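Local structure of charybdin (Charybdis maritima, 2B7U) at residues 202-205 against 206-210. The protein belongs to the ribosome-inactivating proteins, a family found mainly in plants and named for its effect on ribosomes. Sequence-based numbering, arbitrary orientation.
Sequences WVRF and SFMIL
Ser206 keeps OG beside its own backbone N (chi1 -69°), and Trp202 swings CG anti to its backbone N (chi1 -176°); one turn apart, the hydroxyl thus lies over a face of the indole, 3.7 Å from Trp202 NE1. Ser206 OG donates to Trp202 O, four residues earlier, at 2.9 Å, as helical serines often do, while Ser206 N reaches the same oxygen, also at 2.9 Å, from the opposite face of the carbonyl plane. Serine suits this place because its short side chain can bend back onto the preceding turn, and Ser206 OG is also hydrogen-bonded to Glu244 N. Trp202 NE1 is hydrogen-bonded to Ile242 O, and the ring takes part in a cation-pi contact with Arg170.

Elsewhere on helix 202-214, Arg204 and Met208 run side by side and point the same way, with Met208 CE 3.8 Å from Arg204 CZ, oblique to the guanidinium. Met208 SD lies at the edge of the Phe205 ring, near its plane, 4.2 Å from Phe205 CD2; an unbranched, flexible methionine can lie along the arginine and still bring its sulfur to the aromatic edge. Ile209 CG1 packs 3.2 Å from Phe205 O, the oxygen that accepts the Ile209 N-H.

Trp202 O is thus satisfied within the helix, whereas indole N-H and serine hydroxyl join it to Ile242 and Glu244.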
# COMPACT_ATOMS: atom_id res chain seq x y z
N TRP A 202 -7.97 2.61 6.73
CA TRP A 202 -7.35 3.69 5.92
C TRP A 202 -8.36 4.43 5.06
O TRP A 202 -8.33 5.65 4.99
CB TRP A 202 -6.23 3.17 5.03
CG TRP A 202 -5.49 4.24 4.26
CD1 TRP A 202 -4.72 5.23 4.77
CD2 TRP A 202 -5.47 4.40 2.84
NE1 TRP A 202 -4.20 6.01 3.75
CE2 TRP A 202 -4.63 5.50 2.56
CE3 TRP A 202 -6.04 3.69 1.78
CZ2 TRP A 202 -4.35 5.91 1.25
CZ3 TRP A 202 -5.76 4.10 0.47
CH2 TRP A 202 -4.91 5.19 0.23
N VAL A 203 -9.24 3.69 4.42
CA VAL A 203 -10.21 4.29 3.51
C VAL A 203 -11.17 5.16 4.32
O VAL A 203 -11.45 6.32 3.98
CB VAL A 203 -10.97 3.19 2.71
CG1 VAL A 203 -12.10 3.79 1.97
CG2 VAL A 203 -10.00 2.49 1.79
N ARG A 204 -11.69 4.60 5.41
CA ARG A 204 -12.63 5.33 6.29
C ARG A 204 -11.97 6.56 6.94
O ARG A 204 -12.55 7.65 6.98
CB ARG A 204 -13.13 4.40 7.38
CG ARG A 204 -14.22 3.45 7.02
CD ARG A 204 -15.09 3.21 8.28
NE ARG A 204 -14.25 2.86 9.42
CZ ARG A 204 -14.28 3.41 10.64
NH1 ARG A 204 -15.17 4.33 11.00
NH2 ARG A 204 -13.42 2.99 11.55
N PHE A 205 -10.77 6.39 7.49
CA PHE A 205 -10.05 7.51 8.10
C PHE A 205 -9.74 8.61 7.08
O PHE A 205 -9.86 9.81 7.39
CB PHE A 205 -8.73 7.03 8.71
CG PHE A 205 -8.85 6.17 9.96
CD1 PHE A 205 -7.73 5.50 10.45
CD2 PHE A 205 -10.03 6.05 10.65
CE1 PHE A 205 -7.80 4.75 11.62
CE2 PHE A 205 -10.10 5.29 11.83
CZ PHE A 205 -8.98 4.66 12.29
N SER A 206 -9.33 8.23 5.88
CA SER A 206 -9.04 9.23 4.84
C SER A 206 -10.29 10.06 4.58
O SER A 206 -10.21 11.27 4.47
CB SER A 206 -8.59 8.57 3.55
OG SER A 206 -7.30 8.00 3.72
N PHE A 207 -11.43 9.38 4.45
CA PHE A 207 -12.69 10.06 4.20
C PHE A 207 -13.04 11.00 5.34
O PHE A 207 -13.43 12.16 5.13
CB PHE A 207 -13.82 9.06 4.02
CG PHE A 207 -15.14 9.72 3.75
CD1 PHE A 207 -16.03 9.93 4.78
CD2 PHE A 207 -15.44 10.20 2.48
CE1 PHE A 207 -17.24 10.59 4.55
CE2 PHE A 207 -16.65 10.85 2.24
CZ PHE A 207 -17.53 11.03 3.28
N MET A 208 -12.95 10.51 6.58
CA MET A 208 -13.28 11.37 7.73
C MET A 208 -12.44 12.65 7.75
O MET A 208 -12.92 13.75 8.09
CB MET A 208 -13.05 10.65 9.07
CG MET A 208 -13.91 9.49 9.31
SD MET A 208 -13.37 8.64 10.82
CE MET A 208 -14.31 7.16 10.61
N ILE A 209 -11.16 12.51 7.45
CA ILE A 209 -10.20 13.64 7.47
C ILE A 209 -10.53 14.64 6.36
O ILE A 209 -10.67 15.84 6.64
CB ILE A 209 -8.77 13.13 7.34
CG1 ILE A 209 -8.39 12.37 8.63
CG2 ILE A 209 -7.79 14.27 7.09
CD1 ILE A 209 -7.23 11.46 8.42
N LEU A 210 -10.71 14.17 5.13
CA LEU A 210 -10.99 15.11 4.04
C LEU A 210 -12.41 15.69 4.15
O LEU A 210 -12.62 16.85 3.83
CB LEU A 210 -10.81 14.44 2.69
CG LEU A 210 -9.38 14.06 2.37
CD1 LEU A 210 -9.30 13.58 0.94
CD2 LEU A 210 -8.42 15.22 2.60